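Local coordinates for tubulin-like protein CetZ2 (Haloferax volcanii, PDB 4B45) that binds GTP as a tubulin/FtsZ-family cytoskeletal protein and is involved in controlling archaeal cell shape, at residues N241-T246 and G308-L313. Sequence-based numbering, arbitrary orientation.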
loop_
_atom_site.group_PDB
_atom_site.type_symbol
_atom_site.label_atom_id
_atom_site.label_comp_id
_atom_site.label_asym_id
_atom_site.label_seq_id
_atom_site.Cartn_x
_atom_site.Cartn_y
_atom_site.Cartn_z
ATOM N N ASN A 241 -24.275 12.106 -8.724
ATOM C CA ASN A 241 -23.247 13.108 -8.430
ATOM C C ASN A 241 -22.215 12.630 -7.413
ATOM O O ASN A 241 -21.005 12.834 -7.593
ATOM C CB ASN A 241 -23.900 14.396 -7.929
ATOM C CG ASN A 241 -22.882 15.438 -7.483
ATOM O OD1 ASN A 241 -22.727 15.707 -6.286
ATOM N ND2 ASN A 241 -22.188 16.034 -8.448
ATOM N N ALA A 242 -22.697 12.014 -6.336
ATOM C CA ALA A 242 -21.821 11.424 -5.326
ATOM C C ALA A 242 -20.778 10.460 -5.925
ATOM O O ALA A 242 -19.608 10.513 -5.555
ATOM C CB ALA A 242 -22.645 10.713 -4.253
ATOM N N VAL A 243 -21.205 9.592 -6.845
ATOM C CA VAL A 243 -20.292 8.654 -7.503
ATOM C C VAL A 243 -19.256 9.374 -8.364
ATOM O O VAL A 243 -18.064 9.014 -8.348
ATOM C CB VAL A 243 -21.061 7.600 -8.369
ATOM C CG1 VAL A 243 -20.090 6.678 -9.126
ATOM C CG2 VAL A 243 -21.969 6.765 -7.495
ATOM N N MET A 244 -19.705 10.384 -9.113
ATOM C CA MET A 244 -18.806 11.203 -9.932
ATOM C C MET A 244 -17.755 11.900 -9.075
ATOM O O MET A 244 -16.570 11.944 -9.415
ATOM C CB MET A 244 -19.569 12.301 -10.681
ATOM C CG MET A 244 -20.574 11.820 -11.715
ATOM S SD MET A 244 -19.834 10.607 -12.819
ATOM C CE MET A 244 -18.792 11.608 -13.883
ATOM N N SER A 245 -18.197 12.479 -7.973
ATOM C CA SER A 245 -17.321 13.354 -7.231
ATOM C C SER A 245 -16.365 12.546 -6.352
ATOM O O SER A 245 -15.180 12.873 -6.297
ATOM C CB SER A 245 -18.120 14.367 -6.415
ATOM O OG SER A 245 -18.388 13.861 -5.125
ATOM N N THR A 246 -16.854 11.502 -5.680
ATOM C CA THR A 246 -15.928 10.612 -4.957
ATOM C C THR A 246 -14.853 10.045 -5.884
ATOM O O THR A 246 -13.684 9.939 -5.504
ATOM C CB THR A 246 -16.627 9.436 -4.213
ATOM O OG1 THR A 246 -17.264 8.550 -5.156
ATOM C CG2 THR A 246 -17.638 9.970 -3.201
ATOM N N GLY A 308 -23.677 3.414 5.241
ATOM C CA GLY A 308 -24.599 4.508 4.990
ATOM C C GLY A 308 -24.005 5.408 3.927
ATOM O O GLY A 308 -24.567 6.441 3.564
ATOM N N ARG A 309 -22.858 4.991 3.410
ATOM C CA ARG A 309 -22.096 5.796 2.475
ATOM C C ARG A 309 -21.807 5.064 1.166
ATOM O O ARG A 309 -22.172 3.900 0.984
ATOM C CB ARG A 309 -20.782 6.226 3.139
ATOM C CG ARG A 309 -21.004 6.926 4.471
ATOM C CD ARG A 309 -19.707 7.176 5.233
ATOM N NE ARG A 309 -18.831 8.098 4.522
ATOM C CZ ARG A 309 -19.003 9.414 4.496
ATOM N NH1 ARG A 309 -20.019 9.966 5.145
ATOM N NH2 ARG A 309 -18.161 10.178 3.817
ATOM N N LEU A 310 -21.155 5.778 0.257
ATOM C CA LEU A 310 -20.638 5.220 -0.982
ATOM C C LEU A 310 -19.191 5.635 -1.025
ATOM O O LEU A 310 -18.838 6.691 -0.501
ATOM C CB LEU A 310 -21.312 5.866 -2.191
ATOM C CG LEU A 310 -22.733 5.492 -2.551
ATOM C CD1 LEU A 310 -23.274 6.525 -3.519
ATOM C CD2 LEU A 310 -22.745 4.107 -3.169
ATOM N N ALA A 311 -18.354 4.843 -1.676
ATOM C CA ALA A 311 -16.981 5.274 -1.873
ATOM C C ALA A 311 -16.457 4.793 -3.204
ATOM O O ALA A 311 -16.925 3.787 -3.725
ATOM C CB ALA A 311 -16.084 4.793 -0.734
ATOM N N SER A 312 -15.504 5.541 -3.751
ATOM C CA SER A 312 -14.732 5.093 -4.892
ATOM C C SER A 312 -13.335 4.742 -4.399
ATOM O O SER A 312 -12.686 5.510 -3.674
ATOM C CB SER A 312 -14.635 6.165 -5.973
ATOM O OG SER A 312 -15.919 6.526 -6.445
ATOM N N LEU A 313 -12.882 3.570 -4.793
ATOM C CA LEU A 313 -11.554 3.120 -4.457
ATOM C C LEU A 313 -10.912 2.899 -5.806
ATOM O O LEU A 313 -11.359 2.042 -6.571
ATOM C CB LEU A 313 -11.656 1.818 -3.686
ATOM C CG LEU A 313 -10.411 1.170 -3.102
ATOM C CD1 LEU A 313 -9.894 1.990 -1.916
ATOM C CD2 LEU A 313 -10.756 -0.252 -2.676
#
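Thr246 and Ser312 meet hydroxyl to hydroxyl, with no ring or other flat side chain between helix and strand; the flat groups that Thr246 meets on the strand are backbone peptides. Thr246 CG2 comes within 4.4 Å of Leu310 O, and its OG1 passes 4.3 Å from Ala311 C, so the side chain lies loosely beside two successive peptides of the strand. Across the contact runs a hydrogen bond of 2.8 Å between Thr246 OG1 and Ser312 OG, in which either oxygen could be the donor. With chi1 at 64°, Thr246 tucks OG1 between its backbone N and carbonyl carbon, where it also lies 3.1 Å from Ala242 O one turn back, a possible second acceptor for its proton. The stronger polar partner of Ser312 OG is Thr247 OG1, just past the helical segment, which in turn bonds Val243 O. Thr246, Ser312 and Thr247 thus link their hydroxyls into a small network at the helix surface.

Toward the start of the strand the contact turns apolar. Leu310 reaches across with CG anti to its carbonyl carbon (chi1 -75°), and its CD1 touches Val243 CG2 at 4.2 Å and Ala242 CB at 4.3 Å. Both are loose van der Waals contacts, and the valine and leucine side chains meet at a slant.

The segment axes approach to 7.6 Å at -35°, in roughly the same direction, as helix 240-252 lies over the sheet of the tubulin-like C-terminal domain, away from the nucleotide site. Strand 309-319 runs antiparallel to both its neighbours, 222-231 and 263-272; Thr246 extends onto Ala230 of the first, while Val243 and Ser312 both touch Ile270 of the second. Val243 also packs on Ala285 of helix 279-293.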